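Local coordinates for protein saframycin Mx1 synthetase B (Legionella pneumophila subsp. pneumophila, PDB 3KXW) that belongs to the ANL superfamily of AMP-binding enzymes, is also named a fatty acid AMP ligase, and holds 5'-O-[(S)-(dodecanoyloxy)(hydroxy)phosphoryl]adenosine in its pocket, at residues E307-A312 / E321-C326; L250-H255 / S289-A294; E281-L286 / K314-R319; G297-R302 / Q534-T539. All coordinates share one frame; numbering follows the deposited sequence.

Contact 1 (E307-A312 / E321-C326). With 1ZZ (5'-O-[(S)-(dodecanoyloxy)(hydroxy)phosphoryl]adenosine), chain B.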
# COMPACT_ATOMS: atom_id res chain seq x y z
N GLU A 307 1.78 -18.86 -8.88
CA GLU A 307 1.99 -20.28 -9.11
C GLU A 307 3.14 -20.75 -8.22
O GLU A 307 3.02 -21.79 -7.60
CB GLU A 307 2.23 -20.58 -10.59
CG GLU A 307 2.67 -22.02 -10.92
CD GLU A 307 1.64 -23.10 -10.60
OE1 GLU A 307 0.46 -22.80 -10.33
OE2 GLU A 307 2.02 -24.29 -10.63
N HIS A 308 4.22 -19.96 -8.13
CA HIS A 308 5.34 -20.25 -7.23
C HIS A 308 4.87 -20.37 -5.80
O HIS A 308 5.29 -21.27 -5.09
CB HIS A 308 6.40 -19.16 -7.26
CG HIS A 308 7.29 -19.19 -8.47
ND1 HIS A 308 8.36 -18.34 -8.62
CD2 HIS A 308 7.27 -19.97 -9.57
CE1 HIS A 308 8.96 -18.59 -9.77
NE2 HIS A 308 8.32 -19.57 -10.37
N PHE A 309 4.02 -19.44 -5.38
CA PHE A 309 3.54 -19.44 -4.00
C PHE A 309 2.65 -20.65 -3.74
O PHE A 309 2.73 -21.28 -2.69
CB PHE A 309 2.76 -18.15 -3.71
CG PHE A 309 2.41 -18.00 -2.26
CD1 PHE A 309 3.30 -17.40 -1.39
CD2 PHE A 309 1.21 -18.48 -1.78
CE1 PHE A 309 3.00 -17.25 -0.03
CE2 PHE A 309 0.90 -18.36 -0.42
CZ PHE A 309 1.79 -17.72 0.45
N TYR A 310 1.82 -20.97 -4.72
CA TYR A 310 0.91 -22.09 -4.57
C TYR A 310 1.69 -23.39 -4.42
O TYR A 310 1.42 -24.17 -3.52
CB TYR A 310 -0.05 -22.19 -5.75
CG TYR A 310 -0.75 -23.53 -5.80
CD1 TYR A 310 -1.63 -23.91 -4.79
CD2 TYR A 310 -0.50 -24.42 -6.82
CE1 TYR A 310 -2.27 -25.15 -4.82
CE2 TYR A 310 -1.14 -25.66 -6.85
CZ TYR A 310 -2.02 -26.01 -5.86
OH TYR A 310 -2.62 -27.25 -5.92
N GLN A 311 2.68 -23.59 -5.29
CA GLN A 311 3.51 -24.80 -5.22
C GLN A 311 4.29 -24.88 -3.89
O GLN A 311 4.46 -25.95 -3.32
CB GLN A 311 4.47 -24.89 -6.42
CG GLN A 311 3.80 -25.10 -7.79
CD GLN A 311 3.00 -26.38 -7.85
OE1 GLN A 311 3.28 -27.33 -7.12
NE2 GLN A 311 1.98 -26.41 -8.69
N ALA A 312 4.75 -23.73 -3.41
CA ALA A 312 5.51 -23.68 -2.16
C ALA A 312 4.68 -23.98 -0.90
O ALA A 312 5.22 -24.45 0.11
CB ALA A 312 6.23 -22.32 -2.02
N GLU A 321 -7.06 -21.29 -5.46
CA GLU A 321 -8.34 -20.64 -5.65
C GLU A 321 -8.53 -19.49 -4.65
O GLU A 321 -9.39 -18.64 -4.82
CB GLU A 321 -9.50 -21.64 -5.45
CG GLU A 321 -9.61 -22.72 -6.52
CD GLU A 321 -8.52 -23.79 -6.41
OE1 GLU A 321 -7.92 -23.92 -5.33
OE2 GLU A 321 -8.28 -24.50 -7.42
N ALA A 322 -7.74 -19.48 -3.59
CA ALA A 322 -7.82 -18.41 -2.61
C ALA A 322 -7.35 -17.07 -3.20
O ALA A 322 -7.78 -15.98 -2.78
CB ALA A 322 -7.00 -18.75 -1.37
N PHE A 323 -6.45 -17.14 -4.19
CA PHE A 323 -5.83 -15.92 -4.70
C PHE A 323 -6.87 -15.03 -5.32
O PHE A 323 -7.70 -15.50 -6.10
CB PHE A 323 -4.76 -16.23 -5.75
CG PHE A 323 -3.38 -16.39 -5.18
CD1 PHE A 323 -2.79 -15.35 -4.46
CD2 PHE A 323 -2.66 -17.55 -5.39
CE1 PHE A 323 -1.50 -15.49 -3.97
CE2 PHE A 323 -1.39 -17.69 -4.88
CZ PHE A 323 -0.80 -16.64 -4.18
N TYR A 324 -6.82 -13.74 -4.97
CA TYR A 324 -7.86 -12.79 -5.36
C TYR A 324 -7.21 -11.51 -5.86
O TYR A 324 -7.00 -10.58 -5.08
CB TYR A 324 -8.76 -12.47 -4.16
CG TYR A 324 -9.98 -11.65 -4.50
CD1 TYR A 324 -11.16 -12.26 -4.90
CD2 TYR A 324 -9.96 -10.27 -4.40
CE1 TYR A 324 -12.30 -11.53 -5.19
CE2 TYR A 324 -11.11 -9.51 -4.70
CZ TYR A 324 -12.27 -10.15 -5.10
OH TYR A 324 -13.38 -9.40 -5.41
N PRO A 325 -6.88 -11.47 -7.17
CA PRO A 325 -6.35 -10.26 -7.79
C PRO A 325 -7.40 -9.16 -7.69
O PRO A 325 -8.59 -9.43 -7.79
CB PRO A 325 -6.15 -10.66 -9.26
CG PRO A 325 -6.00 -12.15 -9.22
CD PRO A 325 -6.90 -12.61 -8.10
N CYS A 326 -6.96 -7.93 -7.46
CA CYS A 326 -7.90 -6.81 -7.41
C CYS A 326 -7.17 -5.54 -7.80
O CYS A 326 -5.94 -5.48 -7.72
CB CYS A 326 -8.52 -6.66 -6.00
SG CYS A 326 -7.37 -6.78 -4.61
P 1ZZ B . -2.35 3.66 -4.56
C1 1ZZ B . -9.78 -6.42 3.01
N1 1ZZ B . -2.19 -0.82 -9.16
O1 1ZZ B . -2.61 0.41 -4.61
C2 1ZZ B . -8.74 -6.05 1.94
N2 1ZZ B . -3.65 -2.32 -8.38
O2 1ZZ B . -3.35 2.52 -3.87
C3 1ZZ B . -9.38 -5.39 0.72
N3 1ZZ B . -1.43 -2.15 -11.29
O3 1ZZ B . -3.09 4.90 -4.70
C4 1ZZ B . -8.33 -4.65 -0.12
N4 1ZZ B . -2.53 -4.29 -11.43
O4 1ZZ B . -1.08 3.86 -3.58
C5 1ZZ B . -8.80 -4.35 -1.55
N5 1ZZ B . -4.16 -5.06 -9.95
O5 1ZZ B . -1.76 3.15 -6.03
C6 1ZZ B . -7.63 -3.73 -2.32
O6 1ZZ B . -1.27 1.18 -8.02
C7 1ZZ B . -7.69 -3.45 -3.85
O7 1ZZ B . -1.26 1.89 -10.84
C8 1ZZ B . -6.43 -2.95 -4.58
O8 1ZZ B . -3.05 3.36 -9.97
C9 1ZZ B . -6.30 -1.43 -4.39
C10 1ZZ B . -4.85 -0.90 -4.41
C11 1ZZ B . -4.87 0.58 -3.93
C12 1ZZ B . -3.67 1.31 -4.57
C13 1ZZ B . -2.64 2.72 -7.05
C14 1ZZ B . -1.90 2.31 -8.17
C15 1ZZ B . -2.77 2.16 -9.47
C16 1ZZ B . -2.06 1.37 -10.26
C17 1ZZ B . -1.56 0.42 -9.29
C18 1ZZ B . -3.15 -1.17 -8.13
C19 1ZZ B . -2.98 -2.82 -9.61
C20 1ZZ B . -2.17 -1.92 -10.08
C21 1ZZ B . -1.55 -3.29 -11.92
C22 1ZZ B . -3.18 -4.10 -10.40

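Contact 2 (L250-H255 / S289-A294)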
# COMPACT_ATOMS: atom_id res chain seq x y z
N LEU A 250 7.95 -15.65 7.34
CA LEU A 250 7.26 -16.82 7.88
C LEU A 250 6.22 -16.41 8.92
O LEU A 250 5.18 -17.07 9.04
CB LEU A 250 8.26 -17.79 8.52
CG LEU A 250 7.62 -18.94 9.28
CD1 LEU A 250 6.83 -19.80 8.32
CD2 LEU A 250 8.71 -19.74 9.97
N SER A 251 6.49 -15.35 9.67
CA SER A 251 5.54 -14.97 10.73
C SER A 251 4.15 -14.61 10.17
O SER A 251 3.14 -14.83 10.82
CB SER A 251 6.08 -13.87 11.65
OG SER A 251 6.16 -12.64 10.97
N TRP A 252 4.10 -14.10 8.94
CA TRP A 252 2.80 -13.87 8.30
C TRP A 252 1.97 -15.16 8.25
O TRP A 252 0.79 -15.17 8.59
CB TRP A 252 3.01 -13.35 6.88
CG TRP A 252 1.75 -12.93 6.13
CD1 TRP A 252 0.52 -12.64 6.65
CD2 TRP A 252 1.66 -12.69 4.72
NE1 TRP A 252 -0.34 -12.25 5.64
CE2 TRP A 252 0.34 -12.26 4.45
CE3 TRP A 252 2.57 -12.78 3.66
CZ2 TRP A 252 -0.10 -11.94 3.16
CZ3 TRP A 252 2.13 -12.47 2.36
CH2 TRP A 252 0.80 -12.05 2.12
N LEU A 253 2.60 -16.23 7.80
CA LEU A 253 1.90 -17.50 7.60
C LEU A 253 1.66 -18.22 8.93
O LEU A 253 0.63 -18.87 9.12
CB LEU A 253 2.64 -18.38 6.59
CG LEU A 253 3.07 -17.65 5.31
CD1 LEU A 253 3.78 -18.66 4.39
CD2 LEU A 253 1.90 -17.00 4.56
N LYS A 254 2.60 -18.08 9.86
CA LYS A 254 2.38 -18.56 11.24
C LYS A 254 1.17 -17.90 11.91
O LYS A 254 0.34 -18.57 12.54
CB LYS A 254 3.61 -18.33 12.12
CG LYS A 254 4.70 -19.35 11.93
CD LYS A 254 5.74 -19.20 13.06
CE LYS A 254 6.83 -20.26 12.99
NZ LYS A 254 7.86 -20.08 14.06
N HIS A 255 1.07 -16.58 11.79
CA HIS A 255 -0.09 -15.91 12.38
C HIS A 255 -1.40 -16.26 11.70
O HIS A 255 -2.42 -16.40 12.37
CB HIS A 255 0.10 -14.39 12.45
CG HIS A 255 1.14 -14.00 13.45
ND1 HIS A 255 1.98 -12.92 13.28
CD2 HIS A 255 1.49 -14.57 14.62
CE1 HIS A 255 2.79 -12.82 14.32
NE2 HIS A 255 2.51 -13.81 15.15
N SER A 289 -5.34 -23.61 5.67
CA SER A 289 -6.67 -23.96 5.15
C SER A 289 -7.75 -22.91 5.42
O SER A 289 -8.70 -22.82 4.66
CB SER A 289 -7.14 -25.34 5.67
OG SER A 289 -7.03 -25.40 7.08
N SER A 290 -7.61 -22.14 6.50
CA SER A 290 -8.58 -21.09 6.83
C SER A 290 -8.56 -19.93 5.83
O SER A 290 -9.53 -19.18 5.71
CB SER A 290 -8.35 -20.53 8.25
OG SER A 290 -7.14 -19.77 8.36
N TRP A 291 -7.42 -19.79 5.15
CA TRP A 291 -7.10 -18.62 4.33
C TRP A 291 -7.78 -18.72 2.96
O TRP A 291 -7.22 -19.26 2.02
CB TRP A 291 -5.57 -18.51 4.20
CG TRP A 291 -5.05 -17.21 3.62
CD1 TRP A 291 -5.76 -16.06 3.38
CD2 TRP A 291 -3.70 -16.93 3.24
NE1 TRP A 291 -4.93 -15.09 2.85
CE2 TRP A 291 -3.66 -15.60 2.76
CE3 TRP A 291 -2.52 -17.68 3.24
CZ2 TRP A 291 -2.48 -15.01 2.30
CZ3 TRP A 291 -1.36 -17.09 2.79
CH2 TRP A 291 -1.34 -15.77 2.33
N VAL A 292 -9.01 -18.23 2.87
CA VAL A 292 -9.81 -18.42 1.65
C VAL A 292 -9.74 -17.28 0.65
O VAL A 292 -10.11 -17.46 -0.50
CB VAL A 292 -11.30 -18.72 1.97
CG1 VAL A 292 -11.42 -19.97 2.82
CG2 VAL A 292 -12.00 -17.51 2.63
N THR A 293 -9.25 -16.12 1.09
CA THR A 293 -9.05 -14.98 0.19
C THR A 293 -7.67 -14.38 0.43
O THR A 293 -7.43 -13.72 1.45
CB THR A 293 -10.09 -13.88 0.42
OG1 THR A 293 -11.39 -14.43 0.24
CG2 THR A 293 -9.89 -12.73 -0.58
N ALA A 294 -6.77 -14.64 -0.50
CA ALA A 294 -5.40 -14.12 -0.44
C ALA A 294 -5.34 -13.04 -1.49
O ALA A 294 -5.07 -13.33 -2.68
CB ALA A 294 -4.41 -15.23 -0.74

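Contact 3 (E281-L286 / K314-R319)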
# COMPACT_ATOMS: atom_id res chain seq x y z
N GLU A 281 12.15 -26.55 5.46
CA GLU A 281 12.04 -27.11 6.80
C GLU A 281 11.34 -26.15 7.77
O GLU A 281 10.77 -26.56 8.79
CB GLU A 281 13.41 -27.55 7.34
CG GLU A 281 14.41 -26.43 7.47
CD GLU A 281 15.19 -26.17 6.19
OE1 GLU A 281 14.87 -26.76 5.12
OE2 GLU A 281 16.15 -25.35 6.27
N LYS A 282 11.36 -24.87 7.45
CA LYS A 282 10.73 -23.88 8.31
C LYS A 282 9.21 -23.81 8.12
O LYS A 282 8.52 -23.15 8.89
CB LYS A 282 11.36 -22.50 8.07
CG LYS A 282 12.82 -22.41 8.51
CD LYS A 282 12.93 -22.58 10.02
CE LYS A 282 14.38 -22.47 10.48
NZ LYS A 282 14.50 -22.79 11.94
N LYS A 283 8.69 -24.51 7.11
CA LYS A 283 7.25 -24.55 6.84
C LYS A 283 6.50 -25.48 7.80
O LYS A 283 5.27 -25.44 7.89
CB LYS A 283 6.96 -25.00 5.41
CG LYS A 283 7.66 -24.18 4.31
CD LYS A 283 7.41 -24.77 2.94
CE LYS A 283 8.15 -23.98 1.85
NZ LYS A 283 7.97 -24.66 0.53
N GLU A 284 7.24 -26.35 8.48
CA GLU A 284 6.63 -27.31 9.40
C GLU A 284 5.80 -26.57 10.45
O GLU A 284 6.27 -25.62 11.06
CB GLU A 284 7.70 -28.19 10.05
CG GLU A 284 7.20 -29.61 10.34
CD GLU A 284 8.26 -30.57 10.90
OE1 GLU A 284 9.48 -30.36 10.66
OE2 GLU A 284 7.86 -31.54 11.58
N GLY A 285 4.55 -26.98 10.64
CA GLY A 285 3.70 -26.26 11.56
C GLY A 285 2.66 -25.34 10.92
O GLY A 285 1.73 -24.91 11.59
N LEU A 286 2.80 -25.02 9.63
CA LEU A 286 1.81 -24.16 8.97
C LEU A 286 0.52 -24.93 8.70
O LEU A 286 0.54 -26.13 8.51
CB LEU A 286 2.35 -23.61 7.65
CG LEU A 286 3.54 -22.67 7.75
CD1 LEU A 286 3.98 -22.23 6.35
CD2 LEU A 286 3.21 -21.47 8.64
N LYS A 314 1.14 -25.39 -0.92
CA LYS A 314 0.01 -26.29 -1.12
C LYS A 314 0.02 -27.46 -0.16
O LYS A 314 -1.03 -27.93 0.25
CB LYS A 314 -0.04 -26.79 -2.58
CG LYS A 314 1.05 -27.76 -2.99
CD LYS A 314 0.86 -28.20 -4.45
CE LYS A 314 1.85 -29.30 -4.85
NZ LYS A 314 1.75 -29.64 -6.31
N GLU A 315 1.21 -27.93 0.21
CA GLU A 315 1.28 -29.03 1.16
C GLU A 315 0.86 -28.60 2.57
O GLU A 315 0.62 -29.44 3.45
CB GLU A 315 2.66 -29.68 1.13
CG GLU A 315 3.03 -30.25 -0.25
CD GLU A 315 1.99 -31.22 -0.82
OE1 GLU A 315 1.29 -31.91 -0.04
OE2 GLU A 315 1.86 -31.32 -2.06
N PHE A 316 0.71 -27.29 2.77
CA PHE A 316 0.28 -26.79 4.07
C PHE A 316 -1.09 -26.14 4.05
O PHE A 316 -1.37 -25.25 4.85
CB PHE A 316 1.33 -25.87 4.68
CG PHE A 316 2.67 -26.53 4.80
CD1 PHE A 316 3.03 -27.21 5.95
CD2 PHE A 316 3.53 -26.55 3.71
CE1 PHE A 316 4.27 -27.85 6.03
CE2 PHE A 316 4.76 -27.19 3.78
CZ PHE A 316 5.13 -27.84 4.93
N GLY A 317 -1.94 -26.59 3.13
CA GLY A 317 -3.34 -26.21 3.14
C GLY A 317 -3.69 -25.00 2.29
O GLY A 317 -4.87 -24.65 2.15
N PHE A 318 -2.69 -24.36 1.70
CA PHE A 318 -2.98 -23.23 0.82
C PHE A 318 -3.56 -23.70 -0.51
O PHE A 318 -3.00 -24.58 -1.15
CB PHE A 318 -1.74 -22.35 0.57
CG PHE A 318 -2.06 -21.13 -0.27
CD1 PHE A 318 -2.65 -20.01 0.31
CD2 PHE A 318 -1.83 -21.13 -1.63
CE1 PHE A 318 -2.98 -18.89 -0.46
CE2 PHE A 318 -2.16 -20.03 -2.43
CZ PHE A 318 -2.75 -18.91 -1.84
N ARG A 319 -4.67 -23.10 -0.94
CA ARG A 319 -5.28 -23.44 -2.22
C ARG A 319 -5.18 -22.29 -3.20
O ARG A 319 -5.38 -21.14 -2.83
CB ARG A 319 -6.77 -23.82 -2.02
CG ARG A 319 -6.96 -25.22 -1.43
CD ARG A 319 -8.45 -25.61 -1.30
NE ARG A 319 -9.11 -25.64 -2.60
CZ ARG A 319 -9.88 -24.66 -3.06
NH1 ARG A 319 -10.14 -23.59 -2.32
NH2 ARG A 319 -10.42 -24.77 -4.27

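Contact 4 (G297-R302 / Q534-T539). With 1ZZ (5'-O-[(S)-(dodecanoyloxy)(hydroxy)phosphoryl]adenosine), chain B.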
# COMPACT_ATOMS: atom_id res chain seq x y z
N GLY A 297 -3.05 -7.06 -4.83
CA GLY A 297 -3.31 -5.78 -5.48
C GLY A 297 -2.29 -4.73 -5.07
O GLY A 297 -1.57 -4.91 -4.09
N ALA A 298 -2.29 -3.62 -5.82
CA ALA A 298 -1.49 -2.41 -5.58
C ALA A 298 -0.34 -2.27 -6.57
O ALA A 298 0.29 -1.21 -6.68
CB ALA A 298 -1.00 -2.29 -4.14
N GLU A 299 -0.09 -3.34 -7.31
CA GLU A 299 0.95 -3.33 -8.33
C GLU A 299 0.68 -4.46 -9.30
O GLU A 299 -0.23 -5.26 -9.08
CB GLU A 299 2.33 -3.49 -7.70
CG GLU A 299 2.58 -4.88 -7.11
CD GLU A 299 3.90 -4.95 -6.36
OE1 GLU A 299 4.42 -3.88 -5.99
OE2 GLU A 299 4.41 -6.06 -6.15
N PRO A 300 1.46 -4.55 -10.38
CA PRO A 300 1.09 -5.60 -11.35
C PRO A 300 1.06 -7.00 -10.75
O PRO A 300 1.93 -7.41 -10.00
CB PRO A 300 2.17 -5.46 -12.42
CG PRO A 300 2.51 -4.02 -12.37
CD PRO A 300 2.49 -3.66 -10.91
N VAL A 301 0.01 -7.72 -11.08
CA VAL A 301 -0.25 -9.03 -10.52
C VAL A 301 0.32 -10.11 -11.47
O VAL A 301 0.01 -10.12 -12.67
CB VAL A 301 -1.77 -9.19 -10.32
CG1 VAL A 301 -2.14 -10.62 -9.92
CG2 VAL A 301 -2.29 -8.14 -9.30
N ARG A 302 1.18 -10.99 -10.96
CA ARG A 302 1.89 -11.95 -11.82
C ARG A 302 1.45 -13.40 -11.63
O ARG A 302 1.44 -13.90 -10.52
CB ARG A 302 3.41 -11.86 -11.61
CG ARG A 302 3.98 -10.46 -11.81
CD ARG A 302 5.45 -10.41 -11.45
NE ARG A 302 6.32 -11.12 -12.39
CZ ARG A 302 6.84 -12.34 -12.21
NH1 ARG A 302 6.53 -13.05 -11.14
NH2 ARG A 302 7.65 -12.87 -13.13
N GLN A 534 9.48 3.26 0.38
CA GLN A 534 8.25 2.53 0.05
C GLN A 534 8.35 1.94 -1.35
O GLN A 534 7.38 1.97 -2.11
CB GLN A 534 7.02 3.45 0.18
CG GLN A 534 6.68 3.85 1.62
CD GLN A 534 7.73 4.76 2.23
OE1 GLN A 534 7.99 5.86 1.73
NE2 GLN A 534 8.33 4.30 3.32
N LEU A 535 9.52 1.39 -1.69
CA LEU A 535 9.70 0.73 -2.96
C LEU A 535 10.26 -0.68 -2.73
O LEU A 535 10.88 -0.93 -1.70
CB LEU A 535 10.68 1.51 -3.86
CG LEU A 535 10.22 2.90 -4.32
CD1 LEU A 535 11.40 3.67 -4.87
CD2 LEU A 535 9.11 2.79 -5.36
N GLU A 536 10.03 -1.58 -3.68
CA GLU A 536 10.55 -2.94 -3.58
C GLU A 536 11.66 -3.24 -4.59
O GLU A 536 11.41 -3.23 -5.79
CB GLU A 536 9.43 -3.97 -3.78
CG GLU A 536 8.26 -3.79 -2.84
CD GLU A 536 7.17 -2.97 -3.48
OE1 GLU A 536 7.50 -1.97 -4.15
OE2 GLU A 536 5.98 -3.32 -3.36
N VAL A 537 12.86 -3.54 -4.11
CA VAL A 537 13.96 -3.95 -5.00
C VAL A 537 13.73 -5.34 -5.61
O VAL A 537 13.45 -6.30 -4.89
CB VAL A 537 15.31 -3.99 -4.27
CG1 VAL A 537 16.42 -4.41 -5.25
CG2 VAL A 537 15.62 -2.61 -3.67
N HIS A 538 13.86 -5.45 -6.93
CA HIS A 538 13.59 -6.72 -7.60
C HIS A 538 14.85 -7.50 -7.89
O HIS A 538 14.85 -8.75 -7.90
CB HIS A 538 12.81 -6.49 -8.89
CG HIS A 538 11.54 -5.72 -8.68
ND1 HIS A 538 10.44 -6.25 -8.03
CD2 HIS A 538 11.20 -4.44 -9.01
CE1 HIS A 538 9.48 -5.34 -7.98
NE2 HIS A 538 9.91 -4.24 -8.56
N THR A 539 15.94 -6.76 -8.10
CA THR A 539 17.19 -7.35 -8.49
C THR A 539 18.32 -6.64 -7.77
O THR A 539 18.37 -5.42 -7.72
CB THR A 539 17.42 -7.20 -10.03
OG1 THR A 539 16.33 -7.79 -10.75
CG2 THR A 539 18.72 -7.86 -10.44
P 1ZZ B . -2.35 3.66 -4.56
C1 1ZZ B . -9.78 -6.42 3.01
N1 1ZZ B . -2.19 -0.82 -9.16
O1 1ZZ B . -2.61 0.41 -4.61
C2 1ZZ B . -8.74 -6.05 1.94
N2 1ZZ B . -3.65 -2.32 -8.38
O2 1ZZ B . -3.35 2.52 -3.87
C3 1ZZ B . -9.38 -5.39 0.72
N3 1ZZ B . -1.43 -2.15 -11.29
O3 1ZZ B . -3.09 4.90 -4.70
C4 1ZZ B . -8.33 -4.65 -0.12
N4 1ZZ B . -2.53 -4.29 -11.43
O4 1ZZ B . -1.08 3.86 -3.58
C5 1ZZ B . -8.80 -4.35 -1.55
N5 1ZZ B . -4.16 -5.06 -9.95
O5 1ZZ B . -1.76 3.15 -6.03
C6 1ZZ B . -7.63 -3.73 -2.32
O6 1ZZ B . -1.27 1.18 -8.02
C7 1ZZ B . -7.69 -3.45 -3.85
O7 1ZZ B . -1.26 1.89 -10.84
C8 1ZZ B . -6.43 -2.95 -4.58
O8 1ZZ B . -3.05 3.36 -9.97
C9 1ZZ B . -6.30 -1.43 -4.39
C10 1ZZ B . -4.85 -0.90 -4.41
C11 1ZZ B . -4.87 0.58 -3.93
C12 1ZZ B . -3.67 1.31 -4.57
C13 1ZZ B . -2.64 2.72 -7.05
C14 1ZZ B . -1.90 2.31 -8.17
C15 1ZZ B . -2.77 2.16 -9.47
C16 1ZZ B . -2.06 1.37 -10.26
C17 1ZZ B . -1.56 0.42 -9.29
C18 1ZZ B . -3.15 -1.17 -8.13
C19 1ZZ B . -2.98 -2.82 -9.61
C20 1ZZ B . -2.17 -1.92 -10.08
C21 1ZZ B . -1.55 -3.29 -11.92
C22 1ZZ B . -3.18 -4.10 -10.40

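Contact 1 (E307-A312 / E321-C326)
Phe309, on helix 303-313, meets Phe323, at the start of strand 323-328, through one corner of each ring. The closest pair is Phe309 CD2 and Phe323 CZ, 3.6 Å apart. Phe323 presents the far end of its ring, and Phe309 CB lies in the plane of that ring at its edge, 3.9 Å from CZ. The rings meet obliquely, their planes at 71° and their centroids 5.8 Å apart. Phe309 CG lies anti to the backbone N (chi1 -172°), which turns the ring toward the strand. Both rings are buried, and each also takes part in edge-to-face pairs with Phe318 and Tyr271, so the pair belongs to a wider aromatic core under the helix. One turn of the helix is tied by Gln311 NE2 to Glu307 OE2 at 2.9 Å, a bond that reaches the carboxylate from above its plane. At the other end of the strand segment, N5 of 1ZZ donates a hydrogen bond to Cys326 O at 2.9 Å, and Cys326 SG sits 3.4 Å from C7 of the ligand's dodecanoyl chain. A helix packed on the strand that follows it is the second half of a beta-alpha-beta unit, here strand 293-296, helix 303-313 and strand 323-328, whose last strand reaches the ligand pocket.

Contact 2 (L250-H255 / S289-A294)
Trp291 reaches from the turn before strand 293-296 to Trp252 and Leu253 on helix 250-259. Its CB points toward the helix, and with CG anti to the backbone N (chi1 -169°) the indole extends across the gap between backbones whose nearest CA atoms, of Leu253 and Trp291, are 9.6 Å apart. Within the five-membered ring, NE1 bonds chiefly to the backbone O of Ser264 and makes a weak bond to Thr293 O. Alongside, CE3 packs on Phe318 CD1, and Ala294 CB rests over one face of the indole toward its rim. The outer carbons make the contact with the helix. CZ3 comes 3.7 Å from Leu253 CD2, and the tip, CH2, lies 4.1 Å from both Leu253 CD2 and Trp252 CZ2, while Trp291 CZ2 is 4.0 Å from Trp252 CZ2. This is an edge-to-face pair in which the edge of Trp291 is turned to the face of Trp252, with the six-membered rings inclined at 61° and their centroids 5.5 Å apart. Leu253 CD2 lies over the same face of Trp252, beside the tip of Trp291. Ser264 serves both indoles, since its OG bonds to Trp252 NE1 and its backbone O to Trp291 NE1, fixing how each ring is turned. Trp291 is the centre of an inverse gamma turn, and the arrangement is an aromatic core between helix 250-259 and the turn leading into strand 293-296, to which Tyr271 and Phe309 also contribute, in the AMP-binding fold.

Contact 3 (E281-L286 / K314-R319)
The Phe316 ring carries Lys283 CB over one face and has Leu286 O at its edge, near the ring plane. The methylene makes a CH-pi contact, with Lys283 CB 3.8 Å from the ring centroid and 29° off the normal. Leu286 O lies 3.7 Å from CD1 of Phe316, and Lys283 O is closer still, 3.2 Å from CE1. That carbonyl also accepts the Leu286 N bond that closes the Lys283-Leu286 turn, so the ring leans on the turn itself. Beyond CB, the extended lysine chain runs across the ring, with Lys283 CD 3.7 Å from Phe316 CE2, before its end leads away. Its NZ forms a salt bridge with Glu280, bonds to Ala312 O and makes a cation-pi contact with Phe313. Leu286 packs CB to CB with Phe316 at 3.9 Å, and its CG, anti to the carbonyl carbon (chi1 -65°), carries the methyls toward Leu253 and Thr257 of helix 250-259. A backbone bond between Phe316 and Leu288 reinforces the join. Here a type II beta turn, with Gly285 at its third position, seats a phenylalanine from the loop after helix 303-313, joining the loops that lead into the neighbouring parallel strands 293-296 and 323-328.

Contact 4 (G297-R302 / Q534-T539)
Glu299 and Glu536 bring their carboxylates together where the AMP-binding region faces the C-terminal part of this ANL-superfamily enzyme. Glu299 OE1 and Glu536 OE2 are 3.1 Å apart, two acceptors with like charges and no hydrogen bond between them. The side chains come from opposite directions, and their carboxylate planes are turned 44° from one another. Glu299 reaches over with CG between its backbone N and carbonyl carbon (chi1 69°) and the rest of its chain extended, whereas Glu536 is bent at its second torsion (chi2 95°). Such a pairing of acidic groups would be expected to be unfavourable by itself, and other contacts position its members: Glu299 OE2 accepts a hydrogen bond from Phe269 N, and Glu536 packs on Phe526 of helix 515-533. A more favourable link spans the same two regions nearby, a salt bridge between Arg302 NE and Glu499 OE2. Arg302 also stands at the N-cap of helix 303-313, where its NH2 bridges to Glu304. The 297-302 loop also lines the pocket of 1ZZ, with both backbone and side-chain atoms. Pro300 CA lies 3.6 Å from C21 of 1ZZ, Val301 CG2 is 3.7 Å from its N5, and Ala298 CB is 3.2 Å from its O1. Within 534-539, Glu536 O sits 3.3 Å above one face of the His538 ring, offset toward the rim.

How the contacts relate
Read from the N terminus, contact 2 closes the first loop, bringing 289-294 back to helix 250-259. Contact 3 opens inside that loop, at 281-286, and closes beyond it at 314-319, so the two cross. Contact 1 crosses contact 3 in turn, its segments falling on either side of 314-319, and it lies in series after contact 2. Contact 4 opens at 297-302, crosses contact 3, and closes only at 534-539, so contact 1 nests within its long loop. Contacts 1 and 2 meet through backbone bonds between neighbouring strands, and Phe318 links contact 3 to both. Contacts 1 to 3 build one sheet-and-helix region, and contact 4 marks where this region meets the C-terminal part.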